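RRNA adenine N-6-methyltransferase (Saccharopolyspora erythraea, PDB 6NVM) dimethylates N6 of a single adenine of 23S rRNA with S-adenosyl-L-methionine as methyl donor, thereby lowering the affinity of ribosomes for macrolide, lincosamide and streptogramin B antibiotics. Local coordinates at residues F125-P130 against A148-W152; T188-F192 against E223-E227; Y257-V262 against E290-Q294. One frame throughout, in Å; residues are numbered along the deposited sequence.

Interaction 1: residues F125-P130 against A148-W152; sequences FLTAEP and AIVDW
Phe125 and Trp152 both carry CG anti to the backbone N (chi1 178° in Phe125), and from these rotamers their side chains cross at about a right angle, the ring planes inclined at 44°. The contact belongs to the Rossmann-like methyltransferase fold: the loop after strand 118-121 is packed against helix 146-155, which follows strand 135-140. Over the centre of one face of the Trp152 ring stands Phe125 CZ, 3.2 Å above the plane. An aromatic pair suits the place, because Phe125 also reaches Leu75 and Ala77 of strand 73-77 and meets the rings of Tyr98 and Phe137. Ile149 CD1 comes to the edge of the Phe125 ring at CD2, 3.5 Å away, while Leu126 CD2 touches both that methyl (3.7 Å) and Ala148 CB. Leu126 lies two residues after Asp124, predicted to bind S-adenosyl-L-methionine, and its backbone N is hydrogen-bonded to the Asp124 carboxylate, so the packing lies right beside the probable cofactor site. Pro130 CB slides along the far end of the indole, 3.9 Å from Trp152 CH2, and its rigid ring adds apolar surface there. Tryptophan supplies both this broad surface and one polar hydrogen: Trp152 NE1 donates to Ala128 O at 2.9 Å, with an N-H...O angle of 156° and the acceptor close to the indole plane.

Interaction 2: residues T188-F192 against E223-E227; sequences TWPLF and EPLLE
Pro190 and Leu225 bring two irregular loops together, their CA atoms 4.6 Å apart, and the CA atoms of Leu191 and Pro224 are 5.0 Å apart. Segment 188-192 turns tightly between helix 183-188 and strand 192-200, with Thr188 O accepting from both Leu191 N and Phe192 N. Segment 223-227 leads from strand 213-220 to helix 228-243, so the contact sits at the junction of the Rossmann-like sheet domain with the helical part of the chain. Leu225 N donates to Pro190 O over 2.8 Å, nearly straight at 165° and in the carbonyl plane; Pro224 CA adds a CA-H...O contact of 3.4 Å to the same oxygen. Proline suits both places: it offers a compact apolar ring, and its nitrogen has no hydrogen to satisfy. Leu191 reaches back through CD2 to lie 3.6 Å from Pro224 CB, although its CB points away from the other loop. Leu225 rests its CB and CG on Pro190, and Leu226 CD1 approaches Pro190 CG, where Leu231 and Tyr234 of helix 228-243 also pack. The backbone bond between the two loops thus helps set how they lie, while the leucine and proline contacts, which are less directional, flank it with apolar groups.

Interaction 3: residues Y257-V262 against E290-Q294; sequences YPRRRV and ERLDQ
The Tyr257 ring has Leu292 CD1 over one face, 3.9 Å above the plane and offset toward the rim, while Arg261 NH1 and a bound water lie at its edge. The guanidinium of Arg261 is sandwiched, with Gln294 O over the centre of one face and Pro258 CD over the centre of the opposite one. These groups join two helices of the C-terminal helical domain of this rRNA dimethylase family: the start of helix 259-269, for which Pro258 is the N-cap residue, and the end of helix 282-292. Leucine suits the centre of the contact because both its branches find partners. Leu292 CD1 makes a CH-pi contact with Tyr257, its approach 20° off the ring normal. The other methyl, Leu292 CD2, lies 3.9 Å from Tyr257 CG and 3.7 Å from Arg261 O and, more loosely, against Val262. Leu253 of helix 249-254 touches both Val262 and Leu292, extending this apolar patch. Arginine is long enough to follow the other helix past its last turn. The Arg261 chain starts extended (chi1 -168°) and bends at chi3, which carries the guanidinium to the C-terminal carbonyls. There Arg261 NH1 donates to Leu292 O: the oxygen is met nearly end-on but lies out of the guanidinium plane by 29°, and at 3.2 Å the bond is long and bent. The positive charge probably suits the carbonyl end of the helix. Arg291 NH1 comes to 3.5 Å from Arg261 CG, meeting the aliphatic part of that chain rather than its charge. Asp293, salt-bridged to Arg233, is tied to the tyrosine as well: a water 2.6 Å from Tyr257 OH donates to Asp293 OD1 at 2.8 Å.

Overall arrangement
The three contacts follow one another along the chain and trace a path from the cofactor-binding sheet domain to the C-terminal helices. Interaction 1 lies beside the predicted S-adenosyl-L-methionine site: the side chain of Leu126 is about 3 Å from that of Asp124, and that of Phe125 about 8 Å from Gly78, another predicted binding residue. Interaction 2 stands between the others, its centre about 21 Å from each, with nearest atoms about 7 Å away in both cases. The centres of interactions 1 and 3 are about 38 Å apart. Helix 282-292 connects interactions 2 and 3, both away from the annotated sites: Leu286 packs on Trp189 and Leu225, and the helix ends in interaction 3.

Interaction 1: residues F125-P130 against A148-W152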
# COMPACT_ATOMS: atom_id res chain seq x y z
N PHE A 125 -14.60 -6.99 -5.50
CA PHE A 125 -13.56 -6.09 -5.98
C PHE A 125 -12.31 -6.84 -6.40
O PHE A 125 -11.58 -6.38 -7.29
CB PHE A 125 -13.19 -5.07 -4.91
CG PHE A 125 -12.08 -4.15 -5.33
CD1 PHE A 125 -12.34 -3.10 -6.19
CD2 PHE A 125 -10.79 -4.38 -4.92
CE1 PHE A 125 -11.31 -2.26 -6.61
CE2 PHE A 125 -9.76 -3.53 -5.33
CZ PHE A 125 -10.02 -2.49 -6.18
N LEU A 126 -12.03 -7.98 -5.78
CA LEU A 126 -10.75 -8.64 -6.01
C LEU A 126 -10.62 -9.20 -7.42
O LEU A 126 -9.49 -9.46 -7.86
CB LEU A 126 -10.55 -9.75 -4.97
CG LEU A 126 -10.02 -9.26 -3.62
CD1 LEU A 126 -10.01 -10.40 -2.60
CD2 LEU A 126 -8.63 -8.65 -3.76
N THR A 127 -11.73 -9.40 -8.13
CA THR A 127 -11.69 -9.85 -9.51
C THR A 127 -11.97 -8.72 -10.50
O THR A 127 -12.12 -8.98 -11.70
CB THR A 127 -12.70 -10.98 -9.74
OG1 THR A 127 -14.03 -10.50 -9.51
CG2 THR A 127 -12.41 -12.15 -8.81
N ALA A 128 -12.05 -7.48 -10.02
CA ALA A 128 -12.27 -6.34 -10.89
C ALA A 128 -10.98 -5.95 -11.62
O ALA A 128 -9.88 -6.11 -11.10
CB ALA A 128 -12.79 -5.15 -10.09
N GLU A 129 -11.14 -5.46 -12.85
CA GLU A 129 -10.03 -4.92 -13.63
C GLU A 129 -9.84 -3.45 -13.31
O GLU A 129 -10.82 -2.72 -13.16
CB GLU A 129 -10.29 -5.08 -15.13
CG GLU A 129 -10.12 -6.49 -15.65
CD GLU A 129 -8.66 -6.88 -15.83
OE1 GLU A 129 -7.84 -5.98 -16.13
OE2 GLU A 129 -8.33 -8.07 -15.67
N PRO A 130 -8.60 -2.94 -13.20
CA PRO A 130 -8.43 -1.51 -13.03
C PRO A 130 -8.79 -0.77 -14.30
O PRO A 130 -8.71 -1.33 -15.41
CB PRO A 130 -6.93 -1.37 -12.70
CG PRO A 130 -6.31 -2.54 -13.32
CD PRO A 130 -7.31 -3.65 -13.20
N ALA A 148 -4.23 -9.19 -0.27
CA ALA A 148 -4.69 -9.35 -1.65
C ALA A 148 -5.07 -8.00 -2.26
O ALA A 148 -4.86 -7.77 -3.45
CB ALA A 148 -5.87 -10.32 -1.69
N ILE A 149 -5.66 -7.11 -1.46
CA ILE A 149 -6.01 -5.78 -1.94
C ILE A 149 -4.75 -4.98 -2.26
O ILE A 149 -4.66 -4.30 -3.29
CB ILE A 149 -6.91 -5.07 -0.91
CG1 ILE A 149 -8.28 -5.74 -0.84
CG2 ILE A 149 -7.06 -3.58 -1.22
CD1 ILE A 149 -9.20 -5.46 -2.02
N VAL A 150 -3.75 -5.03 -1.37
CA VAL A 150 -2.47 -4.40 -1.65
C VAL A 150 -1.90 -4.89 -2.98
O VAL A 150 -1.46 -4.10 -3.82
CB VAL A 150 -1.49 -4.63 -0.48
CG1 VAL A 150 -0.09 -4.15 -0.82
CG2 VAL A 150 -2.00 -3.93 0.76
N ASP A 151 -1.91 -6.21 -3.20
CA ASP A 151 -1.41 -6.75 -4.46
C ASP A 151 -2.22 -6.23 -5.64
O ASP A 151 -1.67 -5.95 -6.71
CB ASP A 151 -1.45 -8.28 -4.46
CG ASP A 151 -0.44 -8.90 -3.51
OD1 ASP A 151 0.55 -8.23 -3.14
OD2 ASP A 151 -0.63 -10.08 -3.15
N TRP A 152 -3.54 -6.13 -5.49
CA TRP A 152 -4.37 -5.56 -6.54
C TRP A 152 -3.88 -4.17 -6.93
O TRP A 152 -3.72 -3.86 -8.11
CB TRP A 152 -5.83 -5.51 -6.08
CG TRP A 152 -6.82 -5.15 -7.15
CD1 TRP A 152 -7.61 -6.01 -7.85
CD2 TRP A 152 -7.11 -3.84 -7.66
NE1 TRP A 152 -8.38 -5.32 -8.75
CE2 TRP A 152 -8.09 -3.99 -8.66
CE3 TRP A 152 -6.64 -2.56 -7.37
CZ2 TRP A 152 -8.61 -2.90 -9.36
CZ3 TRP A 152 -7.15 -1.48 -8.06
CH2 TRP A 152 -8.13 -1.66 -9.05

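Interaction 2: residues T188-F192 against E223-E227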
# COMPACT_ATOMS: atom_id res chain seq x y z
N THR A 188 9.22 -3.24 -3.68
CA THR A 188 8.45 -2.31 -4.49
C THR A 188 8.82 -0.85 -4.24
O THR A 188 8.30 0.03 -4.94
CB THR A 188 6.94 -2.49 -4.24
OG1 THR A 188 6.64 -2.22 -2.87
CG2 THR A 188 6.51 -3.91 -4.58
N TRP A 189 9.69 -0.58 -3.28
CA TRP A 189 10.07 0.80 -2.97
C TRP A 189 10.55 1.59 -4.18
O TRP A 189 10.29 2.80 -4.23
CB TRP A 189 11.16 0.78 -1.88
CG TRP A 189 11.40 2.10 -1.24
CD1 TRP A 189 12.41 2.98 -1.51
CD2 TRP A 189 10.60 2.70 -0.21
NE1 TRP A 189 12.29 4.09 -0.71
CE2 TRP A 189 11.19 3.94 0.10
CE3 TRP A 189 9.46 2.30 0.48
CZ2 TRP A 189 10.67 4.79 1.07
CZ3 TRP A 189 8.94 3.15 1.44
CH2 TRP A 189 9.54 4.38 1.73
N PRO A 190 11.26 1.01 -5.15
CA PRO A 190 11.64 1.79 -6.33
C PRO A 190 10.44 2.25 -7.15
O PRO A 190 10.58 3.20 -7.92
CB PRO A 190 12.53 0.83 -7.13
CG PRO A 190 13.05 -0.12 -6.12
CD PRO A 190 11.93 -0.30 -5.14
N LEU A 191 9.27 1.62 -6.99
CA LEU A 191 8.07 1.99 -7.73
C LEU A 191 7.03 2.69 -6.88
O LEU A 191 6.27 3.50 -7.42
CB LEU A 191 7.43 0.76 -8.37
CG LEU A 191 8.27 -0.08 -9.33
CD1 LEU A 191 7.42 -1.22 -9.91
CD2 LEU A 191 8.84 0.78 -10.43
N PHE A 192 6.97 2.40 -5.58
CA PHE A 192 5.92 2.89 -4.70
C PHE A 192 6.49 3.47 -3.41
O PHE A 192 7.40 2.90 -2.81
CB PHE A 192 4.95 1.77 -4.32
CG PHE A 192 3.93 1.48 -5.36
CD1 PHE A 192 4.20 0.58 -6.38
CD2 PHE A 192 2.69 2.09 -5.32
CE1 PHE A 192 3.26 0.31 -7.34
CE2 PHE A 192 1.74 1.82 -6.28
CZ PHE A 192 2.03 0.93 -7.29
N GLU A 223 8.23 9.07 -11.35
CA GLU A 223 9.43 8.51 -11.95
C GLU A 223 9.94 7.36 -11.08
O GLU A 223 10.27 7.59 -9.90
CB GLU A 223 10.53 9.58 -12.14
CG GLU A 223 11.09 10.20 -10.86
CD GLU A 223 12.38 10.97 -11.10
OE1 GLU A 223 12.38 11.92 -11.92
OE2 GLU A 223 13.41 10.62 -10.49
N PRO A 224 10.00 6.13 -11.59
CA PRO A 224 10.57 5.04 -10.78
C PRO A 224 12.03 5.29 -10.45
O PRO A 224 12.77 5.87 -11.24
CB PRO A 224 10.40 3.81 -11.69
CG PRO A 224 9.27 4.16 -12.59
CD PRO A 224 9.42 5.63 -12.84
N LEU A 225 12.44 4.83 -9.26
CA LEU A 225 13.83 5.00 -8.84
C LEU A 225 14.78 4.07 -9.57
O LEU A 225 15.98 4.34 -9.62
CB LEU A 225 13.96 4.78 -7.33
CG LEU A 225 13.02 5.54 -6.39
CD1 LEU A 225 13.44 5.34 -4.95
CD2 LEU A 225 12.97 7.02 -6.74
N LEU A 226 14.27 2.97 -10.11
CA LEU A 226 15.03 2.07 -10.97
C LEU A 226 14.08 1.53 -12.03
O LEU A 226 12.87 1.46 -11.83
CB LEU A 226 15.64 0.91 -10.19
CG LEU A 226 16.60 1.23 -9.05
CD1 LEU A 226 16.84 -0.01 -8.20
CD2 LEU A 226 17.92 1.76 -9.60
N GLU A 227 14.66 1.13 -13.17
CA GLU A 227 13.87 0.61 -14.27
C GLU A 227 14.64 -0.50 -14.98
O GLU A 227 15.85 -0.64 -14.83
CB GLU A 227 13.51 1.71 -15.28
CG GLU A 227 14.72 2.34 -15.95
CD GLU A 227 14.34 3.36 -17.01
OE1 GLU A 227 13.15 3.42 -17.38
OE2 GLU A 227 15.24 4.10 -17.47

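Interaction 3: residues Y257-V262 against E290-Q294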
# COMPACT_ATOMS: atom_id res chain seq x y z
N TYR A 257 28.21 -11.66 -4.84
CA TYR A 257 29.10 -10.55 -5.11
C TYR A 257 30.48 -10.77 -4.50
O TYR A 257 30.60 -11.49 -3.50
CB TYR A 257 28.52 -9.24 -4.57
CG TYR A 257 27.24 -8.80 -5.24
CD1 TYR A 257 26.00 -9.09 -4.69
CD2 TYR A 257 27.28 -8.08 -6.43
CE1 TYR A 257 24.83 -8.67 -5.30
CE2 TYR A 257 26.12 -7.66 -7.04
CZ TYR A 257 24.90 -7.96 -6.48
OH TYR A 257 23.75 -7.54 -7.10
N PRO A 258 31.53 -10.16 -5.05
CA PRO A 258 32.86 -10.33 -4.47
C PRO A 258 32.98 -9.66 -3.10
O PRO A 258 32.32 -8.66 -2.82
CB PRO A 258 33.79 -9.65 -5.49
CG PRO A 258 32.97 -9.48 -6.72
CD PRO A 258 31.56 -9.34 -6.26
N ARG A 259 33.85 -10.23 -2.26
CA ARG A 259 33.99 -9.76 -0.89
C ARG A 259 34.32 -8.27 -0.85
O ARG A 259 33.71 -7.51 -0.09
CB ARG A 259 35.07 -10.56 -0.17
CG ARG A 259 35.25 -10.18 1.29
CD ARG A 259 36.32 -11.02 1.97
NE ARG A 259 37.62 -10.87 1.33
CZ ARG A 259 38.46 -9.86 1.55
NH1 ARG A 259 38.14 -8.90 2.40
NH2 ARG A 259 39.62 -9.82 0.91
N ARG A 260 35.30 -7.83 -1.64
CA ARG A 260 35.72 -6.43 -1.61
C ARG A 260 34.54 -5.51 -1.90
O ARG A 260 34.38 -4.46 -1.26
CB ARG A 260 36.84 -6.19 -2.62
CG ARG A 260 38.14 -6.92 -2.32
CD ARG A 260 38.85 -6.35 -1.10
NE ARG A 260 40.07 -7.09 -0.78
CZ ARG A 260 41.30 -6.71 -1.12
NH1 ARG A 260 41.51 -5.59 -1.80
NH2 ARG A 260 42.33 -7.47 -0.77
N ARG A 261 33.71 -5.87 -2.88
CA ARG A 261 32.58 -5.02 -3.24
C ARG A 261 31.48 -5.08 -2.20
O ARG A 261 30.79 -4.08 -1.97
CB ARG A 261 32.03 -5.43 -4.61
CG ARG A 261 31.06 -4.43 -5.20
CD ARG A 261 30.39 -4.97 -6.45
NE ARG A 261 31.36 -5.36 -7.47
CZ ARG A 261 31.04 -5.98 -8.60
NH1 ARG A 261 29.78 -6.28 -8.86
NH2 ARG A 261 31.99 -6.30 -9.47
N VAL A 262 31.29 -6.23 -1.56
CA VAL A 262 30.28 -6.36 -0.51
C VAL A 262 30.62 -5.46 0.67
O VAL A 262 29.76 -4.74 1.19
CB VAL A 262 30.14 -7.84 -0.08
CG1 VAL A 262 29.32 -7.96 1.21
CG2 VAL A 262 29.52 -8.66 -1.19
N GLU A 290 23.24 0.44 -5.18
CA GLU A 290 24.01 1.39 -5.96
C GLU A 290 25.48 0.99 -6.00
O GLU A 290 26.09 0.93 -7.08
CB GLU A 290 23.85 2.78 -5.35
CG GLU A 290 24.62 3.89 -6.04
CD GLU A 290 24.40 5.24 -5.37
OE1 GLU A 290 24.39 5.30 -4.11
OE2 GLU A 290 24.22 6.24 -6.09
N ARG A 291 26.07 0.72 -4.84
CA ARG A 291 27.49 0.37 -4.81
C ARG A 291 27.73 -1.03 -5.35
O ARG A 291 28.73 -1.27 -6.04
CB ARG A 291 28.03 0.50 -3.38
CG ARG A 291 29.53 0.21 -3.26
CD ARG A 291 30.37 1.11 -4.17
NE ARG A 291 31.80 0.80 -4.07
CZ ARG A 291 32.40 -0.18 -4.74
NH1 ARG A 291 31.71 -0.97 -5.56
NH2 ARG A 291 33.70 -0.39 -4.58
N LEU A 292 26.83 -1.97 -5.04
CA LEU A 292 27.02 -3.33 -5.55
C LEU A 292 26.92 -3.38 -7.06
O LEU A 292 27.61 -4.19 -7.70
CB LEU A 292 26.00 -4.28 -4.94
CG LEU A 292 26.25 -4.69 -3.49
CD1 LEU A 292 25.13 -5.56 -3.02
CD2 LEU A 292 27.58 -5.41 -3.33
N ASP A 293 26.09 -2.54 -7.66
CA ASP A 293 25.81 -2.62 -9.08
C ASP A 293 26.86 -1.92 -9.94
O ASP A 293 26.69 -1.85 -11.16
CB ASP A 293 24.43 -2.02 -9.38
CG ASP A 293 23.84 -2.55 -10.66
OD1 ASP A 293 23.92 -3.78 -10.89
OD2 ASP A 293 23.26 -1.75 -11.42
N GLN A 294 27.93 -1.40 -9.34
CA GLN A 294 29.01 -0.79 -10.10
C GLN A 294 29.95 -1.85 -10.66
O GLN A 294 30.49 -2.66 -9.92
CB GLN A 294 29.78 0.20 -9.24
CG GLN A 294 29.00 1.44 -8.86
CD GLN A 294 29.85 2.46 -8.11
OE1 GLN A 294 31.06 2.26 -7.93
NE2 GLN A 294 29.23 3.55 -7.67
O HOH W 1 23.94 -6.07 -9.27